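PDB 6NE6: G-protein alpha subunit Galpha7 from Naegleria fowleri, which probably binds and hydrolyses GTP as the alpha subunit of a heterotrimeric G protein, switching between nucleotide states to relay signals from membrane receptors. Local coordinates for residues F202-S207 against V243-N248; R221-L226 against D265-Y270; G162-P167 against M177-G182; S132-N137 against E150-R155. All blocks are in the same frame, centred on the assembly; numbering follows the deposited sequence. Where two conformers were deposited one is given.

Contact 1: F202-S207 against V243-N248; sequences FVCSLS and VYLLLN
Five backbone hydrogen bonds lace strand 202-205 to strand 243-248 in parallel register. F202 N gives to Y244 O and F202 O takes L246 N (2.8 Å), then C204 N gives to L246 O and C204 O takes N248 N, at 2.7 Å. L206, just past the strand, adds a fifth from its N to N248 O (2.8 Å). CA-H...O contacts, such as L247 CA to C204 O, fill in between them.

Apolar contacts divide between the two faces. On the face of F202, C204, L245 and L247, the CD1 methyl of L245 lies 4.0 Å from C204 SG and equally near F202 CD1. L247 CD2 rests on C204 CB at 3.9 Å, while Y288 of helix 277-291 packs on C204, L245 and L247. On the other, V203 sets CG1 anti to its backbone N (chi1 -176°), which brings that methyl to 3.8 Å from N248 CB.

The amide of N248 is tied elsewhere: ND2 bonds S20 O and OD1 accepts from A305 N. Strands 199-205 and 242-248, joined through helix 221-235, form the beta-alpha-beta unit of a Ras-like P-loop GTPase; N248 opens an NKHD sequence that matches the NKxD motif, which reads guanine in this family.

Contact 2: R221-L226 against D265-Y270; sequences RMKESL and DTFEEY. With EDO (1,2-ethanediol), chain D.
K223 starts with CG opposite its own carbonyl carbon (chi1 -69°) and then runs fully extended, so its aliphatic chain slides along the F267 side chain in the opposite direction and carries NZ to the backbone of T266. F267 has a similar first torsion (chi1 -65°), which sends its ring from the loop toward helix 221-235. M222 instead places CG anti to its backbone N and bends at the last torsion (chi3 -79°), crossing F267 at about a right angle.

The ring is the centre of the packing. M222 SD lies 3.6 Å from F267 CE2 in an oblique Met-aromatic contact, K223 CG is 3.7 Å from CE1, and L226 CD1 reaches the same CE1 at 4.0 Å. Three helix side chains thus surround the outer end of F267, while T266 CG2 sits over one face of the ring, offset toward its rim. The polar link is slight: K223 NZ gives a weak hydrogen bond to T266 O at 3.2 Å, and its cation-pi attraction to F267 is long and at most weak. T266 OG1 bonds F209 O instead.

At the start of the segment R221 points elsewhere. Its NH1 (3.1 Å) and NH2 (3.0 Å) both grip O1 of a 1,2-ethanediol, probably from the crystallisation liquor, and NH1 also forms a salt bridge with D19.

The contact packs the loop between helices 250-258 and 277-291 against the first turns of helix 221-235. M287 of helix 277-291 also packs on F267, and Y288 touches L226.

Contact 3: G162-P167 against M177-G182; sequences GLIEQP and MIDVGG
Five backbone hydrogen bonds zip G162-P167 to M177-G182 as antiparallel partners. I164 and D179 exchange a pair, I164 N to D179 O (2.9 Å) and D179 N to I164 O (3.0 Å); Q166 and M177 exchange another, although M177 N comes from above the carbonyl plane of Q166. G181 N closes the open end of the hairpin on G162 O at 2.8 Å. Between these lie the non-hydrogen-bonded pairs L163-V180 and E165-I178, where E165 CA makes a close CA-H...O contact with M177 O.

L163, E165, I178 and V180 share one face. L163 CD1 wedges between I178 CG2 (3.7 Å) and V180 CB (3.9 Å), while E165 and I178 lie side by side, pointing the same way. The carboxylate of E165 is held by K11 and I191 N. On the other face I164 CG1 sits between its backbone N and carbonyl carbon (chi1 35°), which brings I164 CG1 to 3.0 Å from D179 O. D179, the aspartate of a DVGG sequence like the G-protein DxxG motif, bonds T160 through OD2.

Strand 163-170 is an outermost strand of the six-stranded sheet; strand 173-180 lies between it and strand 10-16, and helix 22-32 packs on M177 and I164.

Contact 4: S132-N137 against E150-R155; sequences SYYFDN and EEDVVR
D152 is gripped by both tyrosines of helix 131-136: Y134 OH gives to its backbone O at 2.6 Å, in the carbonyl plane, and Y133 OH gives to its OD1 at 2.7 Å. The carboxylate stands at 74° to the Y133 ring, and OD1 meets that ring at its edge. Through OD2 the aspartate also holds Y146 and R140, so its negative charge is probably offset in part by R140.

R155 lies over one face of Y133. Its CD makes a CH-pi contact 3.4 Å from the ring centroid, and the guanidinium stacks flat, its plane only 10° from that of the ring. An extended run from CG to NE allows this reach, and E151 OE2 fixes the rotation by a salt bridge to R155 NE (3.1 Å). The opposite face of Y133 carries N137 ND2, which bonds Y133 O at 2.8 Å.

The two short helices run roughly antiparallel, 147° between the axes of the short segments, probably where the helical domain leads back to the GTPase core, as in other G-alpha subunits; helix 39-66 backs Y134 through I53. Beside the stack, E151 OE2 also comes 3.4 Å from Y133 CE1, and R155 CB lies 3.7 Å from Y134 OH.

In the fold
Contacts 1 and 3 belong to the same six-stranded sheet, with centres about 18 Å apart: 162-167/177-182 builds its edge hairpin, and 202-207/243-248 joins inner strands on the far side of strand 10-16. Contact 2 packs against contact 1, and the two touch where M222 CE meets L206 O at 3.4 Å. Contact 4 stands off from the sheet, about 10 Å from contacts 1 and 3 at the nearest atoms, but helix 150-154 leads into strand 163-170. N248 of contact 1 and D179 of contact 3 both touch the probable P-loop, consistent with a nucleotide site close to both. The sodium ions sit apart, on H4-H7 of the N-terminal tag-like run and H193, one about 12 Å from the E165 side chain.

Contact 1: F202-S207 against V243-N248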
loop_
_atom_site.group_PDB
_atom_site.type_symbol
_atom_site.label_atom_id
_atom_site.label_comp_id
_atom_site.label_asym_id
_atom_site.label_seq_id
_atom_site.Cartn_x
_atom_site.Cartn_y
_atom_site.Cartn_z
ATOM N N PHE A 202 -5.280 -7.542 9.828
ATOM C CA PHE A 202 -5.873 -7.676 8.505
ATOM C C PHE A 202 -6.002 -6.272 7.933
ATOM O O PHE A 202 -6.771 -5.458 8.450
ATOM C CB PHE A 202 -7.230 -8.369 8.579
ATOM C CG PHE A 202 -7.684 -8.900 7.258
ATOM C CD1 PHE A 202 -8.193 -8.051 6.289
ATOM C CD2 PHE A 202 -7.562 -10.248 6.974
ATOM C CE1 PHE A 202 -8.585 -8.553 5.049
ATOM C CE2 PHE A 202 -7.957 -10.753 5.758
ATOM C CZ PHE A 202 -8.463 -9.899 4.788
ATOM N N VAL A 203 -5.245 -5.971 6.884
ATOM C CA VAL A 203 -5.146 -4.597 6.387
ATOM C C VAL A 203 -5.973 -4.462 5.117
ATOM O O VAL A 203 -5.766 -5.217 4.152
ATOM C CB VAL A 203 -3.689 -4.207 6.109
ATOM C CG1 VAL A 203 -3.610 -2.735 5.686
ATOM C CG2 VAL A 203 -2.810 -4.488 7.328
ATOM N N CYS A 204 -6.885 -3.483 5.107
ATOM C CA CYS A 204 -7.725 -3.189 3.953
ATOM C C CYS A 204 -7.616 -1.714 3.640
ATOM O O CYS A 204 -7.525 -0.889 4.551
ATOM C CB CYS A 204 -9.196 -3.526 4.201
ATOM S SG CYS A 204 -9.500 -5.304 4.355
ATOM N N SER A 205 -7.637 -1.385 2.350
ATOM C CA SER A 205 -7.573 0.015 1.948
ATOM C C SER A 205 -8.940 0.681 2.067
ATOM O O SER A 205 -9.925 0.204 1.496
ATOM C CB SER A 205 -7.059 0.127 0.512
ATOM O OG SER A 205 -7.203 1.464 0.047
ATOM N N LEU A 206 -8.992 1.803 2.797
ATOM C CA LEU A 206 -10.194 2.631 2.812
ATOM C C LEU A 206 -10.354 3.397 1.504
ATOM O O LEU A 206 -11.471 3.736 1.109
ATOM C CB LEU A 206 -10.117 3.603 3.983
ATOM C CG LEU A 206 -11.362 4.213 4.616
ATOM C CD1 LEU A 206 -12.349 3.133 5.018
ATOM C CD2 LEU A 206 -10.926 5.034 5.826
ATOM N N SER A 207 -9.253 3.695 0.832
ATOM C CA SER A 207 -9.314 4.607 -0.302
ATOM C C SER A 207 -9.702 3.917 -1.601
ATOM O O SER A 207 -9.936 4.623 -2.592
ATOM C CB SER A 207 -7.970 5.313 -0.484
ATOM O OG SER A 207 -6.939 4.364 -0.702
ATOM N N VAL A 243 -7.405 -11.189 16.110
ATOM C CA VAL A 243 -7.504 -10.614 14.770
ATOM C C VAL A 243 -8.004 -9.177 14.866
ATOM O O VAL A 243 -9.071 -8.923 15.435
ATOM C CB VAL A 243 -8.427 -11.452 13.862
ATOM C CG1 VAL A 243 -8.407 -10.915 12.456
ATOM C CG2 VAL A 243 -7.985 -12.922 13.878
ATOM N N TYR A 244 -7.237 -8.247 14.286
ATOM C CA TYR A 244 -7.596 -6.842 14.187
ATOM C C TYR A 244 -7.813 -6.468 12.728
ATOM O O TYR A 244 -7.110 -6.962 11.843
ATOM C CB TYR A 244 -6.488 -5.960 14.766
ATOM C CG TYR A 244 -6.236 -6.191 16.229
ATOM C CD1 TYR A 244 -6.892 -5.424 17.190
ATOM C CD2 TYR A 244 -5.346 -7.164 16.660
ATOM C CE1 TYR A 244 -6.672 -5.627 18.534
ATOM C CE2 TYR A 244 -5.128 -7.377 18.012
ATOM C CZ TYR A 244 -5.796 -6.611 18.941
ATOM O OH TYR A 244 -5.562 -6.824 20.286
ATOM N N LEU A 245 -8.787 -5.597 12.473
ATOM C CA LEU A 245 -9.000 -5.041 11.141
ATOM C C LEU A 245 -8.432 -3.628 11.117
ATOM O O LEU A 245 -8.813 -2.794 11.947
ATOM C CB LEU A 245 -10.489 -5.022 10.777
ATOM C CG LEU A 245 -10.796 -4.391 9.406
ATOM C CD1 LEU A 245 -10.151 -5.190 8.256
ATOM C CD2 LEU A 245 -12.305 -4.252 9.209
ATOM N N LEU A 246 -7.515 -3.366 10.183
ATOM C CA LEU A 246 -6.922 -2.041 10.008
ATOM C C LEU A 246 -7.414 -1.473 8.681
ATOM O O LEU A 246 -7.102 -2.018 7.617
ATOM C CB LEU A 246 -5.401 -2.125 10.025
ATOM C CG LEU A 246 -4.714 -2.023 11.380
ATOM C CD1 LEU A 246 -5.133 -3.171 12.303
ATOM C CD2 LEU A 246 -3.206 -2.018 11.146
ATOM N N LEU A 247 -8.180 -0.389 8.744
ATOM C CA LEU A 247 -8.666 0.275 7.534
ATOM C C LEU A 247 -7.664 1.383 7.244
ATOM O O LEU A 247 -7.657 2.419 7.914
ATOM C CB LEU A 247 -10.098 0.779 7.723
ATOM C CG LEU A 247 -11.104 -0.367 7.939
ATOM C CD1 LEU A 247 -12.506 0.136 8.334
ATOM C CD2 LEU A 247 -11.194 -1.251 6.710
ATOM N N ASN A 248 -6.797 1.137 6.262
ATOM C CA ASN A 248 -5.601 1.909 5.995
ATOM C C ASN A 248 -5.872 2.949 4.908
ATOM O O ASN A 248 -6.945 2.987 4.293
ATOM C CB ASN A 248 -4.467 0.949 5.596
ATOM C CG ASN A 248 -3.121 1.628 5.467
ATOM O OD1 ASN A 248 -2.813 2.590 6.173
ATOM N ND2 ASN A 248 -2.306 1.123 4.551
#

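Contact 2: R221-L226 against D265-Y270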
loop_
_atom_site.group_PDB
_atom_site.type_symbol
_atom_site.label_atom_id
_atom_site.label_comp_id
_atom_site.label_asym_id
_atom_site.label_seq_id
_atom_site.Cartn_x
_atom_site.Cartn_y
_atom_site.Cartn_z
ATOM N N ARG A 221 -12.772 -2.707 -6.225
ATOM C CA ARG A 221 -11.766 -3.205 -5.285
ATOM C C ARG A 221 -12.338 -3.392 -3.883
ATOM O O ARG A 221 -12.020 -4.375 -3.204
ATOM C CB ARG A 221 -10.569 -2.258 -5.216
ATOM C CG ARG A 221 -9.648 -2.334 -6.424
ATOM C CD ARG A 221 -8.290 -1.693 -6.123
ATOM N NE ARG A 221 -7.439 -1.695 -7.321
ATOM C CZ ARG A 221 -6.149 -1.377 -7.317
ATOM N NH1 ARG A 221 -5.555 -1.040 -6.176
ATOM N NH2 ARG A 221 -5.453 -1.409 -8.449
ATOM N N MET A 222 -13.129 -2.428 -3.404
ATOM C CA MET A 222 -13.646 -2.548 -2.047
ATOM C C MET A 222 -14.684 -3.655 -1.943
ATOM O O MET A 222 -14.727 -4.375 -0.936
ATOM C CB MET A 222 -14.225 -1.211 -1.575
ATOM C CG MET A 222 -14.657 -1.256 -0.116
ATOM S SD MET A 222 -15.042 0.366 0.568
ATOM C CE MET A 222 -13.390 0.985 0.882
ATOM N N LYS A 223 -15.527 -3.818 -2.970
ATOM C CA LYS A 223 -16.469 -4.935 -2.955
ATOM C C LYS A 223 -15.736 -6.262 -2.920
ATOM O O LYS A 223 -16.153 -7.192 -2.216
ATOM C CB LYS A 223 -17.407 -4.869 -4.156
ATOM C CG LYS A 223 -18.365 -3.696 -4.047
ATOM C CD LYS A 223 -19.358 -3.657 -5.182
ATOM C CE LYS A 223 -20.294 -2.479 -4.990
ATOM N NZ LYS A 223 -21.251 -2.367 -6.120
ATOM N N GLU A 224 -14.622 -6.363 -3.650
ATOM C CA GLU A 224 -13.864 -7.609 -3.644
ATOM C C GLU A 224 -13.199 -7.826 -2.289
ATOM O O GLU A 224 -13.207 -8.946 -1.761
ATOM C CB GLU A 224 -12.844 -7.598 -4.781
ATOM C CG GLU A 224 -11.907 -8.803 -4.838
ATOM C CD GLU A 224 -12.616 -10.089 -5.225
ATOM O OE1 GLU A 224 -13.761 -10.028 -5.726
ATOM O OE2 GLU A 224 -12.016 -11.168 -5.027
ATOM N N SER A 225 -12.645 -6.759 -1.704
ATOM C CA SER A 225 -11.996 -6.885 -0.402
ATOM C C SER A 225 -12.997 -7.270 0.680
ATOM O O SER A 225 -12.684 -8.080 1.558
ATOM C CB SER A 225 -11.293 -5.581 -0.026
ATOM O OG SER A 225 -10.241 -5.286 -0.930
ATOM N N LEU A 226 -14.199 -6.690 0.645
ATOM C CA LEU A 226 -15.239 -7.098 1.592
ATOM C C LEU A 226 -15.568 -8.579 1.445
ATOM O O LEU A 226 -15.710 -9.293 2.446
ATOM C CB LEU A 226 -16.500 -6.268 1.376
ATOM C CG LEU A 226 -16.487 -4.868 1.970
ATOM C CD1 LEU A 226 -17.556 -4.033 1.257
ATOM C CD2 LEU A 226 -16.749 -4.944 3.483
ATOM N N ASP A 265 -21.666 6.307 -5.334
ATOM C CA ASP A 265 -21.485 5.841 -6.702
ATOM C C ASP A 265 -20.960 4.415 -6.761
ATOM O O ASP A 265 -21.062 3.777 -7.814
ATOM C CB ASP A 265 -20.550 6.781 -7.468
ATOM C CG ASP A 265 -21.257 8.035 -7.954
ATOM O OD1 ASP A 265 -22.498 8.000 -8.103
ATOM O OD2 ASP A 265 -20.583 9.057 -8.195
ATOM N N THR A 266 -20.384 3.912 -5.667
ATOM C CA THR A 266 -20.037 2.506 -5.505
ATOM C C THR A 266 -21.049 1.739 -4.666
ATOM O O THR A 266 -21.404 0.612 -5.013
ATOM C CB THR A 266 -18.668 2.357 -4.838
ATOM O OG1 THR A 266 -17.687 3.082 -5.587
ATOM C CG2 THR A 266 -18.282 0.872 -4.759
ATOM N N PHE A 267 -21.483 2.307 -3.543
ATOM C CA PHE A 267 -22.376 1.626 -2.605
ATOM C C PHE A 267 -23.693 2.391 -2.526
ATOM O O PHE A 267 -23.820 3.358 -1.765
ATOM C CB PHE A 267 -21.719 1.496 -1.235
ATOM C CG PHE A 267 -20.499 0.615 -1.239
ATOM C CD1 PHE A 267 -20.630 -0.762 -1.188
ATOM C CD2 PHE A 267 -19.228 1.164 -1.308
ATOM C CE1 PHE A 267 -19.522 -1.573 -1.203
ATOM C CE2 PHE A 267 -18.118 0.353 -1.321
ATOM C CZ PHE A 267 -18.268 -1.019 -1.275
ATOM N N GLU A 268 -24.682 1.933 -3.294
ATOM C CA GLU A 268 -25.967 2.619 -3.354
ATOM C C GLU A 268 -26.679 2.647 -2.010
ATOM O O GLU A 268 -27.567 3.481 -1.817
ATOM C CB GLU A 268 -26.865 1.953 -4.396
ATOM C CG GLU A 268 -26.359 2.089 -5.822
ATOM C CD GLU A 268 -27.397 1.648 -6.840
ATOM O OE1 GLU A 268 -28.527 1.313 -6.426
ATOM O OE2 GLU A 268 -27.086 1.639 -8.051
ATOM N N GLU A 269 -26.324 1.754 -1.083
ATOM C CA GLU A 269 -26.928 1.762 0.242
ATOM C C GLU A 269 -26.405 2.884 1.135
ATOM O O GLU A 269 -27.007 3.142 2.182
ATOM C CB GLU A 269 -26.704 0.411 0.931
ATOM N N TYR A 270 -25.308 3.549 0.766
ATOM C CA TYR A 270 -24.833 4.676 1.563
ATOM C C TYR A 270 -25.763 5.869 1.384
ATOM O O TYR A 270 -25.878 6.419 0.282
ATOM C CB TYR A 270 -23.405 5.068 1.190
ATOM C CG TYR A 270 -22.967 6.304 1.936
ATOM C CD1 TYR A 270 -22.761 6.269 3.314
ATOM C CD2 TYR A 270 -22.801 7.512 1.278
ATOM C CE1 TYR A 270 -22.373 7.391 4.010
ATOM C CE2 TYR A 270 -22.408 8.656 1.969
ATOM C CZ TYR A 270 -22.195 8.586 3.331
ATOM O OH TYR A 270 -21.825 9.715 4.024
HETATM C C1 EDO D . -1.768 -0.229 -7.883
HETATM O O1 EDO D . -2.679 -1.203 -7.354
HETATM C C2 EDO D . -1.968 -0.119 -9.389
HETATM O O2 EDO D . -3.307 0.323 -9.645
#

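Contact 3: G162-P167 against M177-G182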
loop_
_atom_site.group_PDB
_atom_site.type_symbol
_atom_site.label_atom_id
_atom_site.label_comp_id
_atom_site.label_asym_id
_atom_site.label_seq_id
_atom_site.Cartn_x
_atom_site.Cartn_y
_atom_site.Cartn_z
ATOM N N GLY A 162 9.762 -13.159 0.480
ATOM C CA GLY A 162 10.347 -14.019 1.481
ATOM C C GLY A 162 9.800 -13.642 2.836
ATOM O O GLY A 162 8.721 -13.053 2.923
ATOM N N LEU A 163 10.533 -13.955 3.893
ATOM C CA LEU A 163 10.150 -13.592 5.250
ATOM C C LEU A 163 10.902 -12.341 5.681
ATOM O O LEU A 163 12.119 -12.250 5.491
ATOM C CB LEU A 163 10.456 -14.738 6.213
ATOM C CG LEU A 163 10.394 -14.371 7.695
ATOM C CD1 LEU A 163 8.951 -14.235 8.132
ATOM C CD2 LEU A 163 11.140 -15.397 8.542
ATOM N N ILE A 164 10.184 -11.381 6.266
ATOM C CA ILE A 164 10.825 -10.279 6.971
ATOM C C ILE A 164 10.114 -10.073 8.301
ATOM O O ILE A 164 8.885 -10.173 8.401
ATOM C CB ILE A 164 10.863 -8.971 6.145
ATOM C CG1 ILE A 164 9.608 -8.814 5.285
ATOM C CG2 ILE A 164 12.114 -8.931 5.293
ATOM C CD1 ILE A 164 9.574 -7.541 4.443
ATOM N N GLU A 165 10.910 -9.819 9.326
ATOM C CA GLU A 165 10.445 -9.652 10.688
ATOM C C GLU A 165 11.068 -8.391 11.266
ATOM O O GLU A 165 12.250 -8.114 11.037
ATOM C CB GLU A 165 10.837 -10.860 11.533
ATOM C CG GLU A 165 10.125 -12.135 11.162
ATOM C CD GLU A 165 10.391 -13.231 12.178
ATOM O OE1 GLU A 165 11.466 -13.854 12.096
ATOM O OE2 GLU A 165 9.539 -13.443 13.068
ATOM N N GLN A 166 10.278 -7.627 12.008
ATOM C CA GLN A 166 10.795 -6.489 12.766
ATOM C C GLN A 166 10.506 -6.727 14.238
ATOM O O GLN A 166 9.365 -6.509 14.688
ATOM C CB GLN A 166 10.150 -5.175 12.316
ATOM C CG GLN A 166 10.608 -3.971 13.134
ATOM C CD GLN A 166 12.106 -3.761 13.039
ATOM O OE1 GLN A 166 12.624 -3.476 11.969
ATOM N NE2 GLN A 166 12.804 -3.940 14.150
ATOM N N PRO A 167 11.486 -7.154 15.027
ATOM C CA PRO A 167 11.256 -7.342 16.459
ATOM C C PRO A 167 11.365 -6.022 17.201
ATOM O O PRO A 167 12.004 -5.064 16.750
ATOM C CB PRO A 167 12.376 -8.296 16.883
ATOM C CG PRO A 167 13.517 -7.919 15.947
ATOM C CD PRO A 167 12.850 -7.557 14.623
ATOM N N MET A 177 6.796 -7.879 14.314
ATOM C CA MET A 177 5.859 -7.783 13.209
ATOM C C MET A 177 6.414 -8.548 12.014
ATOM O O MET A 177 7.612 -8.484 11.716
ATOM C CB MET A 177 5.585 -6.330 12.835
ATOM C CG MET A 177 4.672 -6.197 11.630
ATOM S SD MET A 177 4.228 -4.475 11.363
ATOM C CE MET A 177 3.255 -4.163 12.823
ATOM N N ILE A 178 5.533 -9.305 11.355
ATOM C CA ILE A 178 5.897 -10.195 10.253
ATOM C C ILE A 178 5.230 -9.730 8.967
ATOM O O ILE A 178 4.025 -9.463 8.949
ATOM C CB ILE A 178 5.467 -11.646 10.542
ATOM C CG1 ILE A 178 6.035 -12.123 11.876
ATOM C CG2 ILE A 178 5.841 -12.568 9.372
ATOM C CD1 ILE A 178 5.310 -13.355 12.397
ATOM N N ASP A 179 6.000 -9.690 7.876
ATOM C CA ASP A 179 5.445 -9.619 6.526
ATOM C C ASP A 179 6.162 -10.700 5.734
ATOM O O ASP A 179 7.393 -10.722 5.692
ATOM C CB ASP A 179 5.650 -8.233 5.906
ATOM C CG ASP A 179 4.882 -8.043 4.604
ATOM O OD1 ASP A 179 3.959 -8.834 4.323
ATOM O OD2 ASP A 179 5.206 -7.091 3.864
ATOM N N VAL A 180 5.404 -11.622 5.142
ATOM C CA VAL A 180 5.996 -12.812 4.533
ATOM C C VAL A 180 5.259 -13.167 3.246
ATOM O O VAL A 180 4.023 -13.168 3.200
ATOM C CB VAL A 180 6.001 -14.004 5.517
ATOM C CG1 VAL A 180 4.607 -14.266 6.051
ATOM C CG2 VAL A 180 6.569 -15.250 4.845
ATOM N N GLY A 181 6.026 -13.475 2.199
ATOM C CA GLY A 181 5.467 -13.933 0.940
ATOM C C GLY A 181 6.345 -14.932 0.209
ATOM O O GLY A 181 7.365 -15.381 0.743
ATOM N N GLY A 182 5.959 -15.290 -1.018
ATOM C CA GLY A 182 6.754 -16.193 -1.825
ATOM C C GLY A 182 6.770 -17.621 -1.306
ATOM O O GLY A 182 5.869 -18.080 -0.595
#

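Contact 4: S132-N137 against E150-R155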
loop_
_atom_site.group_PDB
_atom_site.type_symbol
_atom_site.label_atom_id
_atom_site.label_comp_id
_atom_site.label_asym_id
_atom_site.label_seq_id
_atom_site.Cartn_x
_atom_site.Cartn_y
_atom_site.Cartn_z
ATOM N N SER A 132 2.015 10.660 -8.125
ATOM C CA SER A 132 2.247 12.100 -8.163
ATOM C C SER A 132 3.447 12.496 -7.312
ATOM O O SER A 132 4.178 13.421 -7.684
ATOM C CB SER A 132 0.997 12.870 -7.718
ATOM O OG SER A 132 0.764 12.724 -6.331
ATOM N N TYR A 133 3.669 11.810 -6.193
ATOM C CA TYR A 133 4.842 12.069 -5.370
ATOM C C TYR A 133 6.119 11.932 -6.189
ATOM O O TYR A 133 6.984 12.819 -6.175
ATOM C CB TYR A 133 4.855 11.102 -4.180
ATOM C CG TYR A 133 6.172 11.117 -3.425
ATOM C CD1 TYR A 133 6.394 12.007 -2.382
ATOM C CD2 TYR A 133 7.197 10.243 -3.773
ATOM C CE1 TYR A 133 7.610 12.023 -1.703
ATOM C CE2 TYR A 133 8.408 10.250 -3.105
ATOM C CZ TYR A 133 8.609 11.140 -2.072
ATOM O OH TYR A 133 9.812 11.142 -1.410
ATOM N N TYR A 134 6.262 10.819 -6.912
ATOM C CA TYR A 134 7.500 10.636 -7.660
ATOM C C TYR A 134 7.610 11.661 -8.787
ATOM O O TYR A 134 8.674 12.269 -8.980
ATOM C CB TYR A 134 7.601 9.203 -8.194
ATOM C CG TYR A 134 7.829 8.140 -7.133
ATOM C CD1 TYR A 134 8.859 8.260 -6.196
ATOM C CD2 TYR A 134 7.014 7.019 -7.070
ATOM C CE1 TYR A 134 9.075 7.279 -5.231
ATOM C CE2 TYR A 134 7.216 6.039 -6.114
ATOM C CZ TYR A 134 8.250 6.171 -5.203
ATOM O OH TYR A 134 8.451 5.193 -4.239
ATOM N N PHE A 135 6.513 11.901 -9.514
ATOM C CA PHE A 135 6.557 12.876 -10.601
ATOM C C PHE A 135 6.922 14.263 -10.082
ATOM O O PHE A 135 7.706 14.992 -10.711
ATOM C CB PHE A 135 5.206 12.962 -11.315
ATOM C CG PHE A 135 4.833 11.757 -12.149
ATOM C CD1 PHE A 135 5.775 11.041 -12.872
ATOM C CD2 PHE A 135 3.493 11.381 -12.246
ATOM C CE1 PHE A 135 5.384 9.953 -13.665
ATOM C CE2 PHE A 135 3.101 10.304 -13.032
ATOM C CZ PHE A 135 4.037 9.595 -13.748
ATOM N N ASP A 136 6.355 14.650 -8.936
ATOM C CA ASP A 136 6.615 15.990 -8.415
ATOM C C ASP A 136 8.024 16.140 -7.868
ATOM O O ASP A 136 8.470 17.274 -7.662
ATOM C CB ASP A 136 5.624 16.344 -7.305
ATOM C CG ASP A 136 4.250 16.702 -7.835
ATOM O OD1 ASP A 136 4.134 17.077 -9.027
ATOM O OD2 ASP A 136 3.290 16.632 -7.035
ATOM N N ASN A 137 8.717 15.032 -7.583
ATOM C CA ASN A 137 10.085 15.086 -7.077
ATOM C C ASN A 137 11.117 14.700 -8.130
ATOM O O ASN A 137 12.237 14.306 -7.780
ATOM C CB ASN A 137 10.228 14.197 -5.838
ATOM C CG ASN A 137 9.562 14.806 -4.623
ATOM O OD1 ASN A 137 10.099 15.728 -4.009
ATOM N ND2 ASN A 137 8.371 14.326 -4.294
ATOM N N GLU A 150 14.691 7.886 2.235
ATOM C CA GLU A 150 13.836 7.110 3.119
ATOM C C GLU A 150 12.385 7.137 2.651
ATOM O O GLU A 150 11.746 6.089 2.508
ATOM C CB GLU A 150 13.978 7.688 4.524
ATOM C CG GLU A 150 13.560 6.807 5.638
ATOM C CD GLU A 150 14.004 7.392 6.960
ATOM O OE1 GLU A 150 13.304 8.292 7.469
ATOM O OE2 GLU A 150 15.079 6.992 7.457
ATOM N N GLU A 151 11.853 8.336 2.385
ATOM C CA GLU A 151 10.456 8.436 1.975
ATOM C C GLU A 151 10.232 7.800 0.604
ATOM O O GLU A 151 9.192 7.167 0.368
ATOM C CB GLU A 151 10.012 9.902 1.973
ATOM C CG GLU A 151 8.548 10.082 1.586
ATOM C CD GLU A 151 8.067 11.510 1.728
ATOM O OE1 GLU A 151 8.910 12.394 1.981
ATOM O OE2 GLU A 151 6.844 11.742 1.586
ATOM N N ASP A 152 11.203 7.931 -0.304
ATOM C CA ASP A 152 11.107 7.244 -1.597
ATOM C C ASP A 152 10.871 5.751 -1.422
ATOM O O ASP A 152 10.065 5.151 -2.142
ATOM C CB ASP A 152 12.380 7.436 -2.419
ATOM C CG ASP A 152 12.577 8.861 -2.908
ATOM O OD1 ASP A 152 11.679 9.740 -2.765
ATOM O OD2 ASP A 152 13.675 9.094 -3.450
ATOM N N VAL A 153 11.580 5.132 -0.472
ATOM C CA VAL A 153 11.494 3.685 -0.289
ATOM C C VAL A 153 10.159 3.300 0.347
ATOM O O VAL A 153 9.515 2.328 -0.066
ATOM C CB VAL A 153 12.682 3.174 0.545
ATOM C CG1 VAL A 153 12.501 1.670 0.865
ATOM C CG2 VAL A 153 14.009 3.406 -0.188
ATOM N N VAL A 154 9.732 4.049 1.357
ATOM C CA VAL A 154 8.452 3.788 2.016
ATOM C C VAL A 154 7.316 3.831 1.004
ATOM O O VAL A 154 6.375 3.036 1.071
ATOM C CB VAL A 154 8.236 4.802 3.152
ATOM C CG1 VAL A 154 6.821 4.702 3.742
ATOM C CG2 VAL A 154 9.283 4.603 4.248
ATOM N N ARG A 155 7.399 4.741 0.041
ATOM C CA ARG A 155 6.327 4.908 -0.933
ATOM C C ARG A 155 6.396 3.930 -2.103
ATOM O O ARG A 155 5.456 3.890 -2.903
ATOM C CB ARG A 155 6.345 6.342 -1.457
ATOM C CG ARG A 155 5.833 7.347 -0.446
ATOM C CD ARG A 155 5.671 8.689 -1.094
ATOM N NE ARG A 155 5.200 9.723 -0.179
ATOM C CZ ARG A 155 3.940 10.145 -0.107
ATOM N NH1 ARG A 155 3.009 9.617 -0.892
ATOM N NH2 ARG A 155 3.618 11.111 0.737
#